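Local coordinates for peptidoglycan synthetase penicillin-binding protein 3 (Bifidobacterium adolescentis, PDB 4YE5) that probably binds penicillin and, as a member of the transpeptidase family, is likely to cross-link the peptide stems of cell-wall peptidoglycan, at residues Gln188-Gly193 and Gly201-Ser206; Ala89-Leu94 and Leu134-Ile139; Gly54-Ala59 and Gln115-Lys120; Glu48-Ile53 and Val140-Ser145; Leu28-Gly33 and Lys207-Gly212. One frame throughout, in Å; residues are numbered along the deposited sequence.

Interaction 1 (Gln188-Gly193 and Gly201-Ser206)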
# COMPACT_ATOMS: atom_id res chain seq x y z
N GLN A 188 -25.75 -24.77 1.15
CA GLN A 188 -26.46 -26.06 1.13
C GLN A 188 -27.93 -25.76 1.34
O GLN A 188 -28.29 -24.92 2.17
CB GLN A 188 -25.99 -26.97 2.27
CG GLN A 188 -24.57 -27.52 2.09
CD GLN A 188 -23.99 -28.04 3.40
OE1 GLN A 188 -24.54 -27.80 4.46
NE2 GLN A 188 -22.86 -28.73 3.31
N VAL A 189 -28.79 -26.45 0.61
CA VAL A 189 -30.22 -26.28 0.80
C VAL A 189 -30.81 -27.59 1.29
O VAL A 189 -30.55 -28.64 0.73
CB VAL A 189 -30.88 -25.85 -0.52
CG1 VAL A 189 -32.37 -25.64 -0.31
CG2 VAL A 189 -30.22 -24.57 -1.04
N TYR A 190 -31.59 -27.53 2.37
CA TYR A 190 -32.16 -28.74 2.97
C TYR A 190 -33.67 -28.71 2.90
O TYR A 190 -34.27 -27.67 3.11
CB TYR A 190 -31.75 -28.82 4.44
CG TYR A 190 -30.28 -29.07 4.61
CD1 TYR A 190 -29.78 -30.37 4.61
CD2 TYR A 190 -29.39 -28.01 4.78
CE1 TYR A 190 -28.42 -30.60 4.76
CE2 TYR A 190 -28.04 -28.23 4.95
CZ TYR A 190 -27.57 -29.53 4.92
OH TYR A 190 -26.23 -29.76 5.07
N GLN A 191 -34.30 -29.85 2.61
CA GLN A 191 -35.75 -29.92 2.75
C GLN A 191 -36.03 -30.36 4.18
O GLN A 191 -35.78 -31.51 4.53
CB GLN A 191 -36.36 -30.91 1.77
CG GLN A 191 -35.93 -30.72 0.33
CD GLN A 191 -36.29 -29.35 -0.24
OE1 GLN A 191 -35.44 -28.67 -0.82
NE2 GLN A 191 -37.55 -28.97 -0.09
N GLN A 192 -36.52 -29.46 5.01
CA GLN A 192 -36.74 -29.82 6.41
C GLN A 192 -38.20 -30.12 6.68
O GLN A 192 -38.54 -30.73 7.69
CB GLN A 192 -36.20 -28.76 7.38
CG GLN A 192 -34.67 -28.74 7.56
CD GLN A 192 -34.04 -30.07 8.03
OE1 GLN A 192 -32.86 -30.32 7.78
NE2 GLN A 192 -34.83 -30.93 8.73
N GLY A 193 -39.06 -29.70 5.75
CA GLY A 193 -40.47 -30.00 5.86
C GLY A 193 -40.81 -31.37 5.30
O GLY A 193 -39.93 -32.22 5.14
N GLY A 201 -34.89 -33.46 6.03
CA GLY A 201 -33.46 -33.46 6.26
C GLY A 201 -32.63 -33.64 4.99
O GLY A 201 -31.40 -33.47 5.00
N THR A 202 -33.28 -33.99 3.88
CA THR A 202 -32.55 -34.21 2.63
C THR A 202 -31.89 -32.94 2.09
O THR A 202 -32.54 -31.91 1.92
CB THR A 202 -33.47 -34.77 1.54
OG1 THR A 202 -34.09 -35.99 2.01
CG2 THR A 202 -32.68 -35.02 0.24
N MSE A 203 -30.59 -33.02 1.81
CA MSE A 203 -29.90 -31.91 1.14
C MSE A 203 -30.15 -31.98 -0.37
O MSE A 203 -29.65 -32.88 -1.04
CB MSE A 203 -28.41 -31.96 1.44
CG MSE A 203 -27.69 -30.68 1.02
SE MSE A 203 -25.74 -30.82 1.12
CE MSE A 203 -25.52 -31.84 2.76
N THR A 204 -30.91 -31.04 -0.92
CA THR A 204 -31.28 -31.14 -2.34
C THR A 204 -30.38 -30.36 -3.29
O THR A 204 -30.39 -30.60 -4.50
CB THR A 204 -32.71 -30.69 -2.59
OG1 THR A 204 -32.90 -29.41 -1.97
CG2 THR A 204 -33.66 -31.72 -1.99
N GLU A 205 -29.61 -29.43 -2.75
CA GLU A 205 -28.58 -28.80 -3.57
C GLU A 205 -27.48 -28.23 -2.70
O GLU A 205 -27.67 -27.93 -1.52
CB GLU A 205 -29.16 -27.74 -4.52
CG GLU A 205 -29.94 -26.62 -3.86
CD GLU A 205 -30.47 -25.59 -4.86
OE1 GLU A 205 -31.72 -25.49 -4.98
OE2 GLU A 205 -29.66 -24.89 -5.51
N SER A 206 -26.30 -28.12 -3.30
CA SER A 206 -25.20 -27.50 -2.62
C SER A 206 -24.28 -26.89 -3.65
O SER A 206 -24.26 -27.31 -4.82
CB SER A 206 -24.45 -28.49 -1.73
OG SER A 206 -23.67 -29.39 -2.50

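Interaction 2 (Ala89-Leu94 and Leu134-Ile139)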
# COMPACT_ATOMS: atom_id res chain seq x y z
N ALA A 89 -34.34 -33.68 22.25
CA ALA A 89 -33.69 -34.72 23.02
C ALA A 89 -32.80 -35.56 22.10
O ALA A 89 -31.67 -35.86 22.45
CB ALA A 89 -34.71 -35.59 23.74
N ALA A 90 -33.30 -35.92 20.92
CA ALA A 90 -32.51 -36.72 19.98
C ALA A 90 -31.29 -35.95 19.44
O ALA A 90 -30.18 -36.50 19.38
CB ALA A 90 -33.39 -37.23 18.83
N VAL A 91 -31.50 -34.70 19.05
CA VAL A 91 -30.40 -33.89 18.55
C VAL A 91 -29.35 -33.72 19.63
O VAL A 91 -28.14 -33.81 19.35
CB VAL A 91 -30.86 -32.48 18.06
CG1 VAL A 91 -29.65 -31.66 17.55
CG2 VAL A 91 -31.94 -32.60 16.98
N ALA A 92 -29.79 -33.49 20.86
CA ALA A 92 -28.86 -33.26 21.97
C ALA A 92 -27.99 -34.49 22.23
O ALA A 92 -26.79 -34.37 22.43
CB ALA A 92 -29.62 -32.84 23.26
N ARG A 93 -28.60 -35.68 22.20
CA ARG A 93 -27.88 -36.93 22.43
C ARG A 93 -26.82 -37.18 21.37
O ARG A 93 -25.72 -37.67 21.66
CB ARG A 93 -28.84 -38.11 22.43
CG ARG A 93 -29.27 -38.52 23.80
CD ARG A 93 -30.26 -39.65 23.76
NE ARG A 93 -30.88 -39.82 25.08
CZ ARG A 93 -31.76 -40.76 25.38
NH1 ARG A 93 -32.16 -41.65 24.46
NH2 ARG A 93 -32.24 -40.81 26.60
N LEU A 94 -27.15 -36.87 20.12
CA LEU A 94 -26.21 -37.03 19.03
C LEU A 94 -25.05 -36.06 19.18
O LEU A 94 -23.89 -36.41 18.96
CB LEU A 94 -26.92 -36.85 17.68
CG LEU A 94 -27.86 -37.99 17.26
CD1 LEU A 94 -28.81 -37.55 16.15
CD2 LEU A 94 -27.05 -39.23 16.83
N LEU A 134 -22.89 -36.26 11.66
CA LEU A 134 -24.03 -36.67 12.47
C LEU A 134 -25.34 -36.70 11.69
O LEU A 134 -26.38 -37.10 12.23
CB LEU A 134 -24.19 -35.77 13.70
CG LEU A 134 -23.02 -35.76 14.70
CD1 LEU A 134 -23.18 -34.63 15.71
CD2 LEU A 134 -22.87 -37.12 15.41
N ASN A 135 -25.30 -36.28 10.42
CA ASN A 135 -26.50 -36.27 9.55
C ASN A 135 -27.64 -35.42 10.14
O ASN A 135 -28.81 -35.82 10.12
CB ASN A 135 -27.01 -37.70 9.28
CG ASN A 135 -26.05 -38.51 8.42
OD1 ASN A 135 -25.32 -37.97 7.59
ND2 ASN A 135 -26.06 -39.83 8.61
N LEU A 136 -27.26 -34.25 10.65
CA LEU A 136 -28.16 -33.23 11.17
C LEU A 136 -28.08 -31.93 10.36
O LEU A 136 -28.15 -30.84 10.94
CB LEU A 136 -27.73 -32.85 12.60
CG LEU A 136 -27.74 -33.89 13.71
CD1 LEU A 136 -26.92 -33.37 14.90
CD2 LEU A 136 -29.17 -34.26 14.11
N GLY A 137 -27.88 -32.01 9.04
CA GLY A 137 -27.72 -30.77 8.27
C GLY A 137 -29.05 -30.05 8.20
O GLY A 137 -30.10 -30.68 8.14
N GLY A 138 -29.01 -28.73 8.23
CA GLY A 138 -30.23 -27.96 8.38
C GLY A 138 -30.41 -27.62 9.84
O GLY A 138 -30.61 -26.46 10.19
N ILE A 139 -30.32 -28.62 10.72
CA ILE A 139 -30.64 -28.41 12.13
C ILE A 139 -29.48 -27.78 12.89
O ILE A 139 -29.67 -26.88 13.70
CB ILE A 139 -31.06 -29.72 12.81
CG1 ILE A 139 -32.23 -30.33 12.03
CG2 ILE A 139 -31.41 -29.47 14.30
CD1 ILE A 139 -32.58 -31.70 12.47

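Interaction 3 (Gly54-Ala59 and Gln115-Lys120)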
# COMPACT_ATOMS: atom_id res chain seq x y z
N GLY A 54 -27.54 -24.08 16.54
CA GLY A 54 -28.70 -24.94 16.40
C GLY A 54 -29.96 -24.17 16.01
O GLY A 54 -30.10 -22.97 16.31
N ASN A 55 -30.87 -24.85 15.32
CA ASN A 55 -32.20 -24.33 15.00
C ASN A 55 -33.23 -25.08 15.85
O ASN A 55 -33.66 -26.19 15.50
CB ASN A 55 -32.48 -24.51 13.51
CG ASN A 55 -33.84 -23.97 13.07
OD1 ASN A 55 -34.81 -23.97 13.83
ND2 ASN A 55 -33.92 -23.51 11.83
N PRO A 56 -33.66 -24.47 16.97
CA PRO A 56 -34.53 -25.15 17.94
C PRO A 56 -35.80 -25.74 17.33
O PRO A 56 -36.13 -26.89 17.61
CB PRO A 56 -34.86 -24.04 18.95
CG PRO A 56 -33.67 -23.11 18.86
CD PRO A 56 -33.30 -23.10 17.40
N GLU A 57 -36.49 -24.99 16.48
CA GLU A 57 -37.75 -25.52 15.97
C GLU A 57 -37.55 -26.67 14.98
O GLU A 57 -38.35 -27.60 14.95
CB GLU A 57 -38.64 -24.41 15.39
CG GLU A 57 -38.24 -23.88 14.03
CD GLU A 57 -39.35 -23.06 13.39
OE1 GLU A 57 -39.36 -22.94 12.14
OE2 GLU A 57 -40.21 -22.54 14.13
N GLN A 58 -36.47 -26.62 14.18
CA GLN A 58 -36.13 -27.77 13.34
C GLN A 58 -35.66 -28.95 14.18
O GLN A 58 -35.95 -30.09 13.83
CB GLN A 58 -35.05 -27.42 12.31
CG GLN A 58 -35.47 -26.39 11.27
CD GLN A 58 -36.81 -26.70 10.65
OE1 GLN A 58 -37.11 -27.85 10.31
NE2 GLN A 58 -37.64 -25.67 10.49
N ALA A 59 -34.93 -28.69 15.26
CA ALA A 59 -34.52 -29.78 16.16
C ALA A 59 -35.75 -30.47 16.76
O ALA A 59 -35.80 -31.70 16.88
CB ALA A 59 -33.61 -29.26 17.26
N GLN A 115 -35.58 -19.95 15.61
CA GLN A 115 -34.84 -20.74 14.64
C GLN A 115 -33.35 -20.62 14.86
O GLN A 115 -32.56 -21.00 14.00
CB GLN A 115 -35.19 -20.27 13.23
CG GLN A 115 -36.66 -20.41 12.89
CD GLN A 115 -36.89 -20.67 11.42
OE1 GLN A 115 -37.12 -21.81 11.01
NE2 GLN A 115 -36.82 -19.62 10.61
N TYR A 116 -32.96 -20.09 16.02
CA TYR A 116 -31.55 -19.77 16.25
C TYR A 116 -31.14 -19.89 17.72
O TYR A 116 -31.82 -19.39 18.61
CB TYR A 116 -31.28 -18.35 15.77
CG TYR A 116 -29.86 -17.89 15.96
CD1 TYR A 116 -29.45 -17.27 17.14
CD2 TYR A 116 -28.92 -18.06 14.96
CE1 TYR A 116 -28.15 -16.84 17.32
CE2 TYR A 116 -27.61 -17.63 15.13
CZ TYR A 116 -27.23 -17.03 16.31
OH TYR A 116 -25.94 -16.61 16.47
N VAL A 117 -30.01 -20.57 17.95
CA VAL A 117 -29.41 -20.65 19.29
C VAL A 117 -27.94 -21.02 19.15
O VAL A 117 -27.58 -21.89 18.36
CB VAL A 117 -30.18 -21.63 20.25
CG1 VAL A 117 -29.99 -23.10 19.85
CG2 VAL A 117 -29.75 -21.42 21.69
N VAL A 118 -27.06 -20.33 19.88
CA VAL A 118 -25.66 -20.71 19.91
C VAL A 118 -25.50 -21.94 20.79
O VAL A 118 -26.00 -21.97 21.91
CB VAL A 118 -24.75 -19.60 20.46
CG1 VAL A 118 -23.32 -20.11 20.60
CG2 VAL A 118 -24.79 -18.39 19.57
N LEU A 119 -24.83 -22.97 20.27
CA LEU A 119 -24.62 -24.19 21.05
C LEU A 119 -23.21 -24.22 21.61
O LEU A 119 -22.99 -24.68 22.73
CB LEU A 119 -24.86 -25.43 20.19
CG LEU A 119 -26.28 -25.58 19.64
CD1 LEU A 119 -26.33 -26.74 18.65
CD2 LEU A 119 -27.28 -25.77 20.77
N LYS A 120 -22.25 -23.75 20.82
CA LYS A 120 -20.87 -23.67 21.27
C LYS A 120 -20.05 -22.73 20.39
O LYS A 120 -20.18 -22.75 19.16
CB LYS A 120 -20.21 -25.05 21.29
CG LYS A 120 -18.91 -25.07 22.08
CD LYS A 120 -18.34 -26.46 22.21
CE LYS A 120 -17.03 -26.42 23.00
NZ LYS A 120 -16.44 -27.77 23.17

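Interaction 4 (Glu48-Ile53 and Val140-Ser145)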
# COMPACT_ATOMS: atom_id res chain seq x y z
N GLU A 48 -9.11 -20.18 11.42
CA GLU A 48 -10.26 -21.02 11.13
C GLU A 48 -10.86 -21.63 12.40
O GLU A 48 -10.40 -22.67 12.86
CB GLU A 48 -9.93 -22.12 10.12
CG GLU A 48 -11.18 -22.83 9.61
CD GLU A 48 -10.89 -24.14 8.88
OE1 GLU A 48 -9.71 -24.41 8.60
OE2 GLU A 48 -11.85 -24.89 8.58
N ARG A 49 -11.87 -20.96 12.95
CA ARG A 49 -12.65 -21.49 14.07
C ARG A 49 -14.13 -21.29 13.72
O ARG A 49 -14.45 -20.54 12.79
CB ARG A 49 -12.34 -20.76 15.38
CG ARG A 49 -10.86 -20.65 15.70
CD ARG A 49 -10.21 -22.01 15.95
NE ARG A 49 -10.53 -22.52 17.27
CZ ARG A 49 -9.72 -23.28 18.00
NH1 ARG A 49 -8.53 -23.63 17.51
NH2 ARG A 49 -10.09 -23.69 19.20
N TYR A 50 -15.01 -21.94 14.48
CA TYR A 50 -16.44 -21.93 14.14
C TYR A 50 -17.33 -21.71 15.34
O TYR A 50 -17.01 -22.13 16.46
CB TYR A 50 -16.82 -23.25 13.47
CG TYR A 50 -16.14 -23.45 12.15
CD1 TYR A 50 -16.68 -22.92 10.99
CD2 TYR A 50 -14.95 -24.16 12.05
CE1 TYR A 50 -16.07 -23.09 9.77
CE2 TYR A 50 -14.32 -24.34 10.82
CZ TYR A 50 -14.89 -23.80 9.68
OH TYR A 50 -14.30 -23.96 8.43
N THR A 51 -18.46 -21.06 15.12
CA THR A 51 -19.52 -21.10 16.11
C THR A 51 -20.55 -22.13 15.64
O THR A 51 -20.98 -22.10 14.48
CB THR A 51 -20.18 -19.72 16.31
OG1 THR A 51 -19.17 -18.77 16.68
CG2 THR A 51 -21.20 -19.79 17.42
N ILE A 52 -20.91 -23.06 16.52
CA ILE A 52 -21.89 -24.09 16.17
C ILE A 52 -23.27 -23.60 16.57
O ILE A 52 -23.52 -23.28 17.74
CB ILE A 52 -21.58 -25.44 16.84
CG1 ILE A 52 -20.19 -25.95 16.40
CG2 ILE A 52 -22.67 -26.49 16.51
CD1 ILE A 52 -20.01 -26.00 14.88
N ILE A 53 -24.17 -23.54 15.59
CA ILE A 53 -25.51 -23.00 15.77
C ILE A 53 -26.55 -24.09 15.65
O ILE A 53 -26.47 -24.94 14.77
CB ILE A 53 -25.82 -21.92 14.69
CG1 ILE A 53 -24.77 -20.80 14.71
CG2 ILE A 53 -27.24 -21.37 14.86
CD1 ILE A 53 -24.68 -20.05 16.05
N VAL A 140 -28.29 -28.27 12.61
CA VAL A 140 -27.09 -27.72 13.23
C VAL A 140 -26.15 -27.29 12.10
O VAL A 140 -26.00 -27.99 11.10
CB VAL A 140 -26.41 -28.79 14.11
CG1 VAL A 140 -25.16 -28.23 14.74
CG2 VAL A 140 -27.37 -29.29 15.18
N TYR A 141 -25.54 -26.12 12.25
CA TYR A 141 -24.55 -25.67 11.27
C TYR A 141 -23.44 -24.85 11.91
O TYR A 141 -23.54 -24.40 13.07
CB TYR A 141 -25.21 -24.88 10.13
CG TYR A 141 -26.00 -23.67 10.57
CD1 TYR A 141 -27.34 -23.79 10.95
CD2 TYR A 141 -25.42 -22.40 10.60
CE1 TYR A 141 -28.07 -22.69 11.36
CE2 TYR A 141 -26.15 -21.28 11.00
CZ TYR A 141 -27.48 -21.44 11.38
OH TYR A 141 -28.22 -20.35 11.78
N ALA A 142 -22.37 -24.69 11.15
CA ALA A 142 -21.17 -24.02 11.62
C ALA A 142 -21.05 -22.62 11.01
O ALA A 142 -21.18 -22.46 9.80
CB ALA A 142 -19.96 -24.85 11.27
N GLU A 143 -20.78 -21.62 11.85
CA GLU A 143 -20.51 -20.27 11.35
C GLU A 143 -19.03 -19.94 11.53
O GLU A 143 -18.54 -19.88 12.64
CB GLU A 143 -21.41 -19.22 12.03
CG GLU A 143 -22.77 -19.06 11.35
CD GLU A 143 -23.71 -18.06 12.04
OE1 GLU A 143 -23.39 -17.60 13.17
OE2 GLU A 143 -24.77 -17.74 11.45
N LEU A 144 -18.33 -19.75 10.41
CA LEU A 144 -16.90 -19.45 10.41
C LEU A 144 -16.59 -18.11 11.08
O LEU A 144 -17.22 -17.10 10.76
CB LEU A 144 -16.37 -19.46 8.98
CG LEU A 144 -14.93 -18.99 8.79
CD1 LEU A 144 -13.97 -20.02 9.34
CD2 LEU A 144 -14.64 -18.71 7.30
N SER A 145 -15.65 -18.10 12.02
CA SER A 145 -15.31 -16.87 12.74
C SER A 145 -14.41 -16.02 11.85
O SER A 145 -13.79 -16.53 10.90
CB SER A 145 -14.57 -17.16 14.04
OG SER A 145 -13.32 -16.43 14.02

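Interaction 5 (Leu28-Gly33 and Lys207-Gly212)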
# COMPACT_ATOMS: atom_id res chain seq x y z
N LEU A 28 -22.08 -21.60 3.36
CA LEU A 28 -20.74 -22.11 3.58
C LEU A 28 -19.78 -20.94 3.34
O LEU A 28 -19.50 -20.59 2.20
CB LEU A 28 -20.46 -23.24 2.60
CG LEU A 28 -21.52 -24.37 2.63
CD1 LEU A 28 -21.17 -25.41 1.60
CD2 LEU A 28 -21.59 -24.99 4.01
N LYS A 29 -19.32 -20.31 4.41
CA LYS A 29 -18.53 -19.09 4.25
C LYS A 29 -17.12 -19.38 3.73
O LYS A 29 -16.44 -20.25 4.25
CB LYS A 29 -18.47 -18.29 5.55
CG LYS A 29 -17.49 -17.12 5.44
CD LYS A 29 -17.88 -15.93 6.32
CE LYS A 29 -17.05 -14.71 5.93
NZ LYS A 29 -17.82 -13.46 6.25
N ALA A 30 -16.71 -18.68 2.67
CA ALA A 30 -15.34 -18.77 2.17
C ALA A 30 -14.36 -18.26 3.23
O ALA A 30 -14.64 -17.28 3.92
CB ALA A 30 -15.19 -17.95 0.87
N ARG A 31 -13.21 -18.93 3.36
CA ARG A 31 -12.15 -18.47 4.27
C ARG A 31 -11.29 -17.40 3.59
O ARG A 31 -10.94 -17.51 2.41
CB ARG A 31 -11.28 -19.63 4.72
CG ARG A 31 -12.09 -20.80 5.33
CD ARG A 31 -11.21 -22.03 5.55
NE ARG A 31 -10.06 -21.73 6.39
CZ ARG A 31 -8.95 -22.46 6.43
NH1 ARG A 31 -8.83 -23.54 5.67
NH2 ARG A 31 -7.94 -22.10 7.23
N ARG A 32 -10.95 -16.37 4.35
CA ARG A 32 -10.19 -15.26 3.81
C ARG A 32 -8.75 -15.65 3.47
O ARG A 32 -8.09 -16.34 4.24
CB ARG A 32 -10.21 -14.09 4.79
CG ARG A 32 -9.72 -12.78 4.17
CD ARG A 32 -9.98 -11.61 5.10
NE ARG A 32 -9.60 -10.35 4.46
CZ ARG A 32 -10.36 -9.69 3.61
NH1 ARG A 32 -11.56 -10.19 3.27
NH2 ARG A 32 -9.93 -8.55 3.08
N GLY A 33 -8.27 -15.20 2.31
CA GLY A 33 -6.90 -15.45 1.92
C GLY A 33 -5.87 -14.69 2.75
O GLY A 33 -6.21 -13.81 3.53
N LYS A 207 -23.53 -25.89 -3.21
CA LYS A 207 -22.53 -25.24 -4.03
C LYS A 207 -21.35 -25.01 -3.10
O LYS A 207 -21.51 -24.42 -2.04
CB LYS A 207 -23.07 -23.91 -4.56
CG LYS A 207 -22.07 -23.12 -5.40
CD LYS A 207 -22.67 -21.80 -5.83
CE LYS A 207 -21.67 -20.94 -6.58
NZ LYS A 207 -22.31 -19.66 -7.00
N ASP A 208 -20.18 -25.50 -3.49
CA ASP A 208 -18.97 -25.36 -2.68
C ASP A 208 -18.53 -23.91 -2.58
O ASP A 208 -18.65 -23.16 -3.54
CB ASP A 208 -17.82 -26.15 -3.29
CG ASP A 208 -18.06 -27.64 -3.25
OD1 ASP A 208 -18.70 -28.10 -2.29
OD2 ASP A 208 -17.61 -28.33 -4.19
N ALA A 209 -18.00 -23.54 -1.42
CA ALA A 209 -17.31 -22.26 -1.28
C ALA A 209 -16.04 -22.28 -2.10
O ALA A 209 -15.44 -23.34 -2.29
CB ALA A 209 -16.98 -22.00 0.20
N VAL A 210 -15.62 -21.12 -2.60
CA VAL A 210 -14.29 -20.96 -3.15
C VAL A 210 -13.57 -20.04 -2.18
O VAL A 210 -13.98 -18.89 -1.99
CB VAL A 210 -14.32 -20.35 -4.56
CG1 VAL A 210 -12.90 -20.11 -5.07
CG2 VAL A 210 -15.08 -21.26 -5.52
N ASN A 211 -12.53 -20.54 -1.52
CA ASN A 211 -11.88 -19.77 -0.47
C ASN A 211 -11.10 -18.63 -1.11
O ASN A 211 -10.82 -18.69 -2.31
CB ASN A 211 -10.98 -20.65 0.37
CG ASN A 211 -11.77 -21.58 1.25
OD1 ASN A 211 -12.88 -21.24 1.68
ND2 ASN A 211 -11.21 -22.75 1.53
N GLY A 212 -10.79 -17.59 -0.35
CA GLY A 212 -10.09 -16.45 -0.91
C GLY A 212 -8.73 -16.84 -1.44
O GLY A 212 -8.14 -17.82 -0.99
O HOH W 1 -8.24 -18.85 1.80
O HOH W 2 -11.13 -24.69 3.87

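Interaction 1 (Gln188-Gly193 and Gly201-Ser206)
Val189 O is held by two groups of the partner strand: Thr204 N donates to it at 2.9 Å, and Met203 adds a weaker CA-H...O contact, its CA 3.4 Å from Val189 O. The register slips at this point, for Val189 pairs with Glu205 but Tyr190 with Met203, which makes Thr204 the extra residue of a beta bulge. A threonine suits the detour because its hydroxyl finds work: OG1 donates to a lone pair of Gln191 OE1, in the amide plane, at 2.9 Å. Gln191 meets it by bending at chi2 (-61°).

On the face carrying Tyr190, Met203 (present as selenomethionine) lies alongside the tyrosine. Its CG, anti to the backbone N (chi1 -168°), sits over one ring face 4.2 Å from the centroid, and SE stands obliquely beside the ring in a Met-aromatic contact. The same SE touches Gln188 CG at 3.6 Å. Tyr190 OH then donates to Gln188 OE1 at 2.7 Å from above the carbonyl plane, tethering the outer end of the ring.

Near the turn, Gly201 and Thr202 both face Gln191 in a G1 bulge, and glycine tolerates the positive phi needed there. These two strands form a hairpin, and strand 23-28 joins the far side of 186-191 through Val26 and Thr24, giving a three-stranded antiparallel sheet.

Interaction 2 (Ala89-Leu94 and Leu134-Ile139)
Leu94 and Leu136 make the closer apolar meeting of helix 87-99 with the loop that follows helix 125-132: Leu94 CD1 lies 3.9 Å from Leu136 CD2. Beside them Leu134 spreads both methyl groups against the helix backbone, with CD1 and CD2 each 3.8 Å from Leu94 O. Leu136 serves two helix positions at once, since its branches diverge. CD2 goes to Leu94, while CD1 comes 4.2 Å from Val91 CG1. Val91 and Leu94, about one helical turn apart, thus both point at Leu136.

Packing is looser toward Ile139, where Val91 CG2 and Ile139 CG2 merely approach to 4.2 Å. The valine has CG1 anti to the backbone N (chi1 180°), which turns one methyl to Leu136 and the other to Ile139. Phe62 and Ala59 touch both Val91 and Ile139 and add to this part of the core. The solvent side lies at the other end, by Leu134 and the exposed Asn135, whose ND2 donates to the carbonyl of Cys75, a residue of the Cys67-Cys75 disulfide.

Branched aliphatic groups cross at oblique angles here, and carbon is the touching atom on the loop side. Between residues 89-94 and 134-139 the contact therefore rests on shape and buried hydrocarbon rather than on directional polar bonds.

Interaction 3 (Gly54-Ala59 and Gln115-Lys120)
Gly54 and Val117 form an antiparallel hydrogen-bonded pair at the point where strand 50-54 gives way to helix 56-61, beside the edge strand 117-123. Gly54 N donates to Val117 O at 2.8 Å, nearly along the C=O axis, whereas the return bond from Val117 N to Gly54 O is bent and weak. Glycine fits because Leu119 packs directly over this position, its CD1 3.6 Å from Gly54 N, and a beta carbon would collide with it.

Past the pair, Pro56 leans on the strand: CG reaches Val117 CG1 at 3.8 Å and CD rests 3.3 Å from Tyr116 N. A proline costs nothing in the first turn of a helix, where its missing N-H is not needed.

Asn55 works in both directions. Its CG stands anti to the backbone N (chi1 -179°), and OD1 accepts from Gln58 N at 3.1 Å, a straight bond entering from above the amide plane, while the same OD1 lies 3.3 Å from Gln115 CA. The geometry is that of an asparagine N-cap at a strand-to-helix junction; the neighbouring strand 117-123 carries a classic beta bulge, Leu119 and Lys120 both facing Ile52.

Interaction 4 (Glu48-Ile53 and Val140-Ser145)
Ile52, Val140 and Ala142 form the apolar centre where two neighbouring strands of a three-stranded antiparallel sheet meet, with 50-54 in the middle and 140-144 at one edge. Ile52 CG2 lies 3.5 Å from Val140 CG1. Ala142, small enough to fit between larger neighbours, has its CB 3.8 Å from both Ile52 CD1 and Tyr50 CD1. Next along the same face, Tyr50 CE1 meets Leu144 CB at 3.7 Å. Ile131 and Lys128 of helix 125-132 touch this side, and Val91 and Leu95 of helix 87-99 reach Val140.

On the reverse face, Ile53 sits against Tyr141. The tyrosine CG lies between its backbone N and carbonyl carbon (chi1 58°), which folds the ring across the neighbouring strand, and Ile53 CB stands over one ring face, 3.9 Å from the centroid. Glu143 OE2 lies at the edge of that ring, in its plane.

Five backbone bonds tie the strands together, including a nearly straight one from Ile53 N to Tyr141 O at 2.7 Å. The last of them, Ser145 N to Arg49 O, marks the polar end, where Arg49 turns away to a salt bridge with Asp122. Glu48 has two partners: OE1 forms a salt bridge with Arg31 NH1, while Tyr50 OH donates to OE2 at 2.6 Å, meeting the anti side of the carboxylate 18° out of its plane.

Interaction 5 (Leu28-Gly33 and Lys207-Gly212)
Two extended connecting segments, leaving strands 23-28 and 202-207 and running 20° from parallel, are stitched together by Arg31 and Asn211. Arg31 N donates a straight bond to Asn211 OD1 at 2.9 Å, entering from above the amide plane. Gly212 N returns one to Arg31 O at 2.8 Å. The asparagine side chain thereby appears to stand in for the backbone carbonyl that a parallel strand would supply.

Water extends both bonds. One molecule donates to Arg31 O and to Gly212 O, so that Arg31 O receives two donors. A second accepts from Asn211 ND2 at 3.0 Å and from Arg31 NH1, lying in the plane of the guanidinium group. That group is turned 78° from the amide, and its NH1 has a second, acidic partner that probably steadies it.

These segments bridge two sheets: behind them lies the three-stranded sheet of 23-28, 186-191 and 202-207, and ahead lies a mixed sheet in which 35-36 and 214-217 are parallel neighbours.

Small residues allow the chains to come this close. Ala30 CB lies 3.2 Å from Val210 O, and Ala209 CB is 3.5 Å from Leu28 O. At Gly212 a beta carbon would run into Gly33 N. Toward the three-stranded sheet the backbones diverge and Leu28 spans the gap, its CD1 3.8 Å from Lys207 O.

In the fold
All five contacts lie on one side of the chain's centre, largely within the dimerisation domain. Interactions 3 and 4 share the sheet of strands 117-123, 50-54 and 140-144, with centres about 12 Å apart. Interaction 2, about 10 Å from interaction 3 between centres, packs helix 87-99 beside them, and the segments of 2 and 3 alternate along the chain. Interaction 1 follows later, in a second three-stranded sheet. Interaction 5 brackets all the others: residues 28-33 precede them and 207-212 follow. It touches interactions 1 and 4 and lies closest to the chain's centre; both of its segments lead out of this region side by side, toward the remainder of the protein, which includes the transpeptidase domain.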